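Local structure of RNA-binding protein RMD9, mitochondrial (Saccharomyces cerevisiae S288C, 7A9X) at residues F214-L219 against P245-G250; D450-E455 against E538-L543; L471-I476 against Y554-K559. The protein binds a dodecameric sequence element in the 3'-UTRs of yeast mitochondrial mRNAs and takes part in the processing or stability of these transcripts. One frame throughout, in Å; residues are numbered along the deposited sequence.

How the contacts relate
All three contacts belong to a single, almost wholly helical chain that binds RNA through pentatricopeptide repeats. Contact 1 comes first along the sequence and sets the first helix of PPR2, 209-223, beside the first helix of PPR3, 245-257. Contacts 2 and 3 lie across the chain's centre from it, their centres about 57 and 47 Å from its own. Those two share helices: 454-470 starts in contact 2 and runs out just before contact 3, and 540-551 does likewise, so their segments alternate along the chain with centres about 24 Å apart. Together they join both ends of helix 454-470 to the region around helix 540-551.

Contact 1: residues F214-L219 against P245-G250; sequences FMLPLL and PNLYSG
Pro217 lays its ring against the backbone of Gly250: CG stands 3.8 Å from Gly250 O, and CD is about as near to the glycine CA. With no side chain on Gly250, the proline can come right up to the neighbouring helix; a CB there would crowd Pro217 CD. An alanine in place of Pro217 has no CG or CD to cover Gly250, and a small gap would probably open between the two helices. The proline also lacks the N-H that would bond to the turn before, and helix 209-223 is kinked here.

One residue earlier, Leu216 points its CB at the same glycine and sends its branch toward Leu247. The two leucines meet through single methyl groups, Leu216 CD1 and Leu247 CD1 being 4.0 Å apart. Leu247 starts off away from the other helix, but with CG anti to its backbone N (chi1 -174°) the end of the chain comes back to this methyl. On the far flank the Asn246 amide comes up beside Phe214, with ND2 3.7 Å from the Phe214 backbone N and 4.1 Å from its CB. This is packing; the hydrogen bond of ND2 goes to Lys210 O, one turn back on the phenylalanine's own helix.

The short segments run nearly parallel, 16° apart with axes 8.1 Å from each other, as first helices of successive PPR motifs do. Behind them, Phe214 and Met215 rest on helix 168-180, Met215 also on helix 184-193, while Asn246 and Ser249 face helix 281-292.

Contact 2: residues D450-E455 against E538-L543; sequences DNTNNE and EDRIEL
Asn454 reaches from the first turn of helix 454-470 into the start of helix 540-551, and every part of its side chain has a neighbour there. CB lies 3.6 Å from Leu543 CD2, a methyl that also sits by the asparagine's own carbonyl oxygen; the two side chains slide past each other in opposite directions. OD1 is turned to the aliphatic part of Arg540, 3.7 Å from CG. At the tip, ND2 donates to Asp539 O over 2.6 Å. The bond is fairly straight (161°) and the acceptor lies in the amide plane, which fixes the rotation of the amide, although the donor stands well above the plane of the Asp539 carbonyl.

From here Arg540 runs extended from CG to NE (chi3 -172°), which carries the guanidinium across to Thr452, crossing that side chain at about a right angle. Thr452 CG2 comes within 3.3 Å of NH1. The backbone carbonyl O of Asp450 lies farther off, 3.9 Å from Arg540 NH1 and at the edge of the guanidinium, whose plane is 81° from the Asn454 amide. The group's firmer partners are elsewhere: NH2 bonds to Leu446 O and Ala487 O, and the cation packs on Trp491, whose NE1 in turn bonds to Asp450 OD1.

Asn453 OD1 accepts from Glu456 N; Asp539 OD1 takes Glu542 N at 3.1 Å and, weakly, Ile541 N, while OD2 hydrogen-bonds to Tyr578 OH. Here the start of helix 454-470, within PPR8, meets the start of helix 540-551, the first helix after the unmodelled 504-536, and each carries its own side-chain N-cap.

Contact 3: residues L471-I476 against Y554-K559; sequences LGQQYI and YFRATK
Ile476 and Phe555 form a single beta bridge, in a chain that has no regular strand, as residues 473-476 run beside 554-556. Gln473, just past the Schellman motif that closes helix 454-470 at Gly472, bends at chi2 (-73°), which brings its amide to within 4.0 Å of Arg556 NH2, measured from NE2; the same side chain also touches Arg131 and Asp134.

Gln474 extends along the arginine's other terminal nitrogen. Its OE1 is close to Arg556 NH1, yet the angle is too poor for a hydrogen bond, and its NE2 lies over one face of the guanidinium.

Tyr475 sets its CB 3.3 Å from Tyr554 O, while its ring leads away from the bridge. Arg556 CD meets this ring at its edge, 4.0 Å from CD2, and the guanidinium stands almost perpendicular to the ring plane. From there Arg556 NH2 gives a weak bond to Tyr475 O, at 3.3 Å, with that oxygen near the guanidinium plane.

Ile476 is gripped from both of its backbone ends. Its side chain touches both Tyr554 and Phe555, CD1 by the tyrosine CB and CB by Phe555 CD1, with Leu481 of the next helix touching both Ile476 and Phe555. Ile476 N donates to Tyr554 O over 2.9 Å, in the carbonyl plane, and Ile476 O receives Arg556 N at 3.0 Å, the donor tilted 26° from that carbonyl's plane.

Contact 1: residues F214-L219 against P245-G250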
# COMPACT_ATOMS: atom_id res chain seq x y z
N PHE A 214 -10.30 7.93 18.95
CA PHE A 214 -9.34 7.94 17.84
C PHE A 214 -7.99 8.44 18.30
O PHE A 214 -6.96 7.98 17.80
CB PHE A 214 -9.84 8.80 16.68
CG PHE A 214 -8.79 9.06 15.64
CD1 PHE A 214 -8.58 8.17 14.60
CD2 PHE A 214 -7.97 10.18 15.72
CE1 PHE A 214 -7.60 8.39 13.66
CE2 PHE A 214 -6.99 10.41 14.78
CZ PHE A 214 -6.80 9.52 13.74
N MET A 215 -7.96 9.39 19.23
CA MET A 215 -6.72 10.06 19.59
C MET A 215 -5.85 9.23 20.52
O MET A 215 -4.62 9.36 20.48
CB MET A 215 -7.02 11.42 20.22
CG MET A 215 -7.26 12.51 19.19
SD MET A 215 -5.78 12.74 18.19
CE MET A 215 -6.48 13.37 16.68
N LEU A 216 -6.46 8.37 21.34
CA LEU A 216 -5.70 7.62 22.33
C LEU A 216 -4.53 6.83 21.73
O LEU A 216 -3.42 6.93 22.27
CB LEU A 216 -6.64 6.70 23.12
CG LEU A 216 -7.68 7.39 24.01
CD1 LEU A 216 -8.61 6.36 24.63
CD2 LEU A 216 -6.99 8.21 25.09
N PRO A 217 -4.70 6.06 20.65
CA PRO A 217 -3.53 5.35 20.10
C PRO A 217 -2.43 6.28 19.63
O PRO A 217 -1.25 5.91 19.73
CB PRO A 217 -4.13 4.55 18.93
CG PRO A 217 -5.56 4.38 19.29
CD PRO A 217 -5.94 5.66 19.96
N LEU A 218 -2.76 7.46 19.12
CA LEU A 218 -1.73 8.40 18.71
C LEU A 218 -1.03 9.01 19.91
O LEU A 218 0.18 9.26 19.88
CB LEU A 218 -2.32 9.50 17.83
CG LEU A 218 -3.00 9.06 16.53
CD1 LEU A 218 -3.38 10.28 15.70
CD2 LEU A 218 -2.10 8.13 15.73
N LEU A 219 -1.78 9.27 20.99
CA LEU A 219 -1.18 9.86 22.18
C LEU A 219 -0.27 8.86 22.90
O LEU A 219 0.79 9.23 23.41
CB LEU A 219 -2.27 10.36 23.13
CG LEU A 219 -3.17 11.47 22.58
CD1 LEU A 219 -4.14 11.96 23.64
CD2 LEU A 219 -2.32 12.62 22.06
N PRO A 245 -18.43 3.29 21.29
CA PRO A 245 -17.57 2.18 20.85
C PRO A 245 -16.19 2.61 20.39
O PRO A 245 -15.22 1.86 20.61
CB PRO A 245 -18.37 1.57 19.69
CG PRO A 245 -19.79 1.95 19.96
CD PRO A 245 -19.74 3.29 20.62
N ASN A 246 -16.06 3.78 19.77
CA ASN A 246 -14.74 4.22 19.33
C ASN A 246 -13.84 4.56 20.52
O ASN A 246 -12.61 4.52 20.39
CB ASN A 246 -14.87 5.42 18.40
CG ASN A 246 -13.70 5.54 17.43
OD1 ASN A 246 -13.14 4.53 17.01
ND2 ASN A 246 -13.33 6.77 17.09
N LEU A 247 -14.43 4.90 21.67
CA LEU A 247 -13.63 5.07 22.88
C LEU A 247 -13.13 3.72 23.38
O LEU A 247 -11.97 3.60 23.80
CB LEU A 247 -14.44 5.79 23.96
CG LEU A 247 -13.71 6.17 25.24
CD1 LEU A 247 -12.50 7.05 24.95
CD2 LEU A 247 -14.65 6.87 26.22
N TYR A 248 -13.99 2.70 23.35
CA TYR A 248 -13.53 1.34 23.59
C TYR A 248 -12.38 0.97 22.66
O TYR A 248 -11.34 0.47 23.11
CB TYR A 248 -14.69 0.35 23.40
CG TYR A 248 -15.61 0.19 24.58
CD1 TYR A 248 -15.18 -0.42 25.75
CD2 TYR A 248 -16.93 0.63 24.52
CE1 TYR A 248 -16.03 -0.58 26.83
CE2 TYR A 248 -17.79 0.47 25.59
CZ TYR A 248 -17.33 -0.13 26.75
OH TYR A 248 -18.18 -0.29 27.82
N SER A 249 -12.55 1.24 21.37
CA SER A 249 -11.60 0.76 20.37
C SER A 249 -10.21 1.35 20.59
O SER A 249 -9.21 0.62 20.62
CB SER A 249 -12.10 1.09 18.96
OG SER A 249 -11.20 0.61 17.98
N GLY A 250 -10.13 2.67 20.75
CA GLY A 250 -8.84 3.30 20.98
C GLY A 250 -8.18 2.83 22.27
O GLY A 250 -6.97 2.63 22.32

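Contact 2: residues D450-E455 against E538-L543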
# COMPACT_ATOMS: atom_id res chain seq x y z
N ASP A 450 26.34 -14.34 -13.26
CA ASP A 450 27.43 -14.16 -14.21
C ASP A 450 27.27 -15.02 -15.45
O ASP A 450 27.81 -14.67 -16.51
CB ASP A 450 28.77 -14.48 -13.54
CG ASP A 450 29.04 -13.59 -12.34
OD1 ASP A 450 28.20 -12.70 -12.07
OD2 ASP A 450 30.07 -13.79 -11.67
N ASN A 451 26.52 -16.12 -15.36
CA ASN A 451 26.34 -17.06 -16.46
C ASN A 451 25.29 -16.53 -17.43
O ASN A 451 24.16 -17.02 -17.53
CB ASN A 451 25.98 -18.44 -15.92
CG ASN A 451 25.91 -19.49 -17.01
OD1 ASN A 451 26.48 -19.32 -18.09
ND2 ASN A 451 25.20 -20.58 -16.73
N THR A 452 25.68 -15.48 -18.16
CA THR A 452 24.85 -14.92 -19.21
C THR A 452 25.74 -14.09 -20.12
O THR A 452 26.89 -13.79 -19.80
CB THR A 452 23.70 -14.07 -18.64
OG1 THR A 452 22.96 -13.48 -19.71
CG2 THR A 452 24.24 -12.97 -17.74
N ASN A 453 25.19 -13.71 -21.27
CA ASN A 453 25.92 -12.96 -22.28
C ASN A 453 25.10 -11.75 -22.70
O ASN A 453 23.94 -11.58 -22.32
CB ASN A 453 26.25 -13.84 -23.50
CG ASN A 453 25.05 -14.64 -23.99
OD1 ASN A 453 23.90 -14.27 -23.76
ND2 ASN A 453 25.32 -15.75 -24.66
N ASN A 454 25.73 -10.88 -23.51
CA ASN A 454 25.03 -9.72 -24.03
C ASN A 454 23.91 -10.10 -24.99
O ASN A 454 23.02 -9.28 -25.24
CB ASN A 454 26.02 -8.78 -24.73
CG ASN A 454 26.93 -8.06 -23.75
OD1 ASN A 454 27.08 -8.49 -22.61
ND2 ASN A 454 27.53 -6.97 -24.20
N GLU A 455 23.93 -11.32 -25.53
CA GLU A 455 22.85 -11.78 -26.39
C GLU A 455 21.57 -12.01 -25.58
O GLU A 455 20.49 -11.58 -25.99
CB GLU A 455 23.26 -13.06 -27.11
CG GLU A 455 24.64 -13.01 -27.72
CD GLU A 455 25.05 -14.33 -28.35
OE1 GLU A 455 24.15 -15.16 -28.61
OE2 GLU A 455 26.26 -14.54 -28.58
N GLU A 538 31.68 -9.27 -23.96
CA GLU A 538 32.69 -8.99 -22.95
C GLU A 538 32.41 -7.72 -22.15
O GLU A 538 33.04 -7.52 -21.11
CB GLU A 538 34.08 -8.87 -23.59
CG GLU A 538 34.58 -10.15 -24.25
CD GLU A 538 34.24 -10.21 -25.73
OE1 GLU A 538 33.91 -9.16 -26.31
OE2 GLU A 538 34.31 -11.32 -26.31
N ASP A 539 31.48 -6.87 -22.59
CA ASP A 539 31.21 -5.61 -21.92
C ASP A 539 29.71 -5.34 -21.93
O ASP A 539 29.11 -5.22 -23.01
CB ASP A 539 31.97 -4.46 -22.59
CG ASP A 539 32.10 -3.25 -21.69
OD1 ASP A 539 31.08 -2.80 -21.14
OD2 ASP A 539 33.23 -2.75 -21.53
N ARG A 540 29.12 -5.23 -20.74
CA ARG A 540 27.70 -4.93 -20.62
C ARG A 540 27.40 -3.44 -20.63
O ARG A 540 26.31 -3.04 -21.07
CB ARG A 540 27.13 -5.55 -19.34
CG ARG A 540 27.32 -7.05 -19.22
CD ARG A 540 26.53 -7.57 -18.03
NE ARG A 540 26.82 -8.97 -17.74
CZ ARG A 540 26.20 -9.68 -16.80
NH1 ARG A 540 26.52 -10.95 -16.60
NH2 ARG A 540 25.24 -9.12 -16.07
N ILE A 541 28.33 -2.61 -20.15
CA ILE A 541 28.07 -1.17 -20.11
C ILE A 541 27.98 -0.60 -21.51
O ILE A 541 27.18 0.32 -21.78
CB ILE A 541 29.15 -0.46 -19.26
CG1 ILE A 541 29.07 -0.93 -17.81
CG2 ILE A 541 29.00 1.05 -19.36
CD1 ILE A 541 30.05 -0.24 -16.90
N GLU A 542 28.77 -1.13 -22.44
CA GLU A 542 28.69 -0.67 -23.83
C GLU A 542 27.35 -1.03 -24.46
O GLU A 542 26.75 -0.22 -25.17
CB GLU A 542 29.85 -1.25 -24.64
CG GLU A 542 31.22 -0.85 -24.12
CD GLU A 542 32.33 -1.22 -25.07
OE1 GLU A 542 33.27 -0.41 -25.24
OE2 GLU A 542 32.28 -2.33 -25.64
N LEU A 543 26.87 -2.25 -24.20
CA LEU A 543 25.54 -2.63 -24.68
C LEU A 543 24.46 -1.76 -24.05
O LEU A 543 23.48 -1.38 -24.72
CB LEU A 543 25.28 -4.11 -24.38
CG LEU A 543 23.91 -4.64 -24.83
CD1 LEU A 543 23.80 -4.60 -26.35
CD2 LEU A 543 23.68 -6.04 -24.30

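Contact 3: residues L471-I476 against Y554-K559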
# COMPACT_ATOMS: atom_id res chain seq x y z
N LEU A 471 0.86 -4.82 -25.10
CA LEU A 471 -0.09 -4.35 -24.11
C LEU A 471 -0.40 -2.86 -24.25
O LEU A 471 -0.93 -2.26 -23.32
CB LEU A 471 0.43 -4.65 -22.70
CG LEU A 471 0.66 -6.13 -22.42
CD1 LEU A 471 1.05 -6.35 -20.97
CD2 LEU A 471 -0.57 -6.94 -22.77
N GLY A 472 -0.08 -2.27 -25.40
CA GLY A 472 -0.48 -0.91 -25.68
C GLY A 472 0.22 0.16 -24.88
O GLY A 472 -0.30 1.27 -24.77
N GLN A 473 1.39 -0.13 -24.31
CA GLN A 473 2.13 0.89 -23.59
C GLN A 473 2.60 1.99 -24.54
O GLN A 473 3.04 1.72 -25.66
CB GLN A 473 3.33 0.27 -22.86
CG GLN A 473 3.05 -0.16 -21.43
CD GLN A 473 2.91 1.02 -20.48
OE1 GLN A 473 1.93 1.76 -20.52
NE2 GLN A 473 3.90 1.20 -19.61
N GLN A 474 2.50 3.23 -24.08
CA GLN A 474 2.82 4.37 -24.93
C GLN A 474 4.31 4.46 -25.20
O GLN A 474 4.75 4.37 -26.36
CB GLN A 474 2.31 5.66 -24.28
CG GLN A 474 0.94 5.53 -23.64
CD GLN A 474 0.67 6.62 -22.63
OE1 GLN A 474 0.15 6.36 -21.55
NE2 GLN A 474 1.01 7.85 -22.98
N TYR A 475 5.11 4.63 -24.16
CA TYR A 475 6.55 4.84 -24.31
C TYR A 475 7.28 3.99 -23.27
O TYR A 475 6.68 3.16 -22.58
CB TYR A 475 6.87 6.34 -24.19
CG TYR A 475 5.94 7.22 -24.99
CD1 TYR A 475 6.05 7.31 -26.38
CD2 TYR A 475 4.94 7.96 -24.37
CE1 TYR A 475 5.19 8.11 -27.12
CE2 TYR A 475 4.08 8.76 -25.10
CZ TYR A 475 4.21 8.84 -26.47
OH TYR A 475 3.35 9.64 -27.20
N ILE A 476 8.59 4.21 -23.17
CA ILE A 476 9.44 3.44 -22.26
C ILE A 476 9.51 4.17 -20.93
O ILE A 476 9.94 5.32 -20.86
CB ILE A 476 10.84 3.24 -22.86
CG1 ILE A 476 10.76 2.36 -24.11
CG2 ILE A 476 11.77 2.64 -21.82
CD1 ILE A 476 12.12 2.04 -24.71
N TYR A 554 11.91 6.51 -28.17
CA TYR A 554 10.76 5.86 -27.58
C TYR A 554 10.62 6.13 -26.09
O TYR A 554 9.77 5.52 -25.43
CB TYR A 554 10.82 4.35 -27.84
CG TYR A 554 10.87 3.98 -29.30
CD1 TYR A 554 9.70 3.90 -30.05
CD2 TYR A 554 12.07 3.73 -29.94
CE1 TYR A 554 9.73 3.57 -31.39
CE2 TYR A 554 12.12 3.40 -31.28
CZ TYR A 554 10.94 3.32 -32.00
OH TYR A 554 10.98 2.99 -33.34
N PHE A 555 11.43 7.03 -25.54
CA PHE A 555 11.42 7.30 -24.11
C PHE A 555 10.17 8.07 -23.71
O PHE A 555 9.58 8.80 -24.52
CB PHE A 555 12.66 8.09 -23.70
CG PHE A 555 13.92 7.27 -23.60
CD1 PHE A 555 13.90 5.91 -23.82
CD2 PHE A 555 15.12 7.87 -23.26
CE1 PHE A 555 15.06 5.15 -23.72
CE2 PHE A 555 16.29 7.13 -23.16
CZ PHE A 555 16.26 5.77 -23.39
N ARG A 556 9.76 7.90 -22.45
CA ARG A 556 8.67 8.72 -21.92
C ARG A 556 9.06 10.20 -21.94
O ARG A 556 8.23 11.07 -22.21
CB ARG A 556 8.32 8.28 -20.50
CG ARG A 556 6.83 8.34 -20.18
CD ARG A 556 6.12 7.08 -20.66
NE ARG A 556 4.72 7.05 -20.26
CZ ARG A 556 3.91 6.02 -20.45
NH1 ARG A 556 2.65 6.08 -20.06
NH2 ARG A 556 4.37 4.91 -21.03
N ALA A 557 10.33 10.49 -21.67
CA ALA A 557 10.87 11.84 -21.71
C ALA A 557 12.36 11.75 -21.98
O ALA A 557 13.03 10.80 -21.55
CB ALA A 557 10.62 12.58 -20.39
N THR A 558 12.89 12.73 -22.72
CA THR A 558 14.31 12.71 -23.03
C THR A 558 15.18 13.03 -21.82
O THR A 558 16.40 12.84 -21.89
CB THR A 558 14.62 13.69 -24.17
OG1 THR A 558 14.60 15.03 -23.68
CG2 THR A 558 13.60 13.54 -25.30
N LYS A 559 14.59 13.51 -20.72
CA LYS A 559 15.32 13.68 -19.48
C LYS A 559 15.72 12.35 -18.86
O LYS A 559 16.57 12.32 -17.96
CB LYS A 559 14.49 14.49 -18.48
CG LYS A 559 15.31 15.15 -17.37
CD LYS A 559 14.44 16.01 -16.47
CE LYS A 559 15.28 16.72 -15.42
NZ LYS A 559 14.45 17.58 -14.53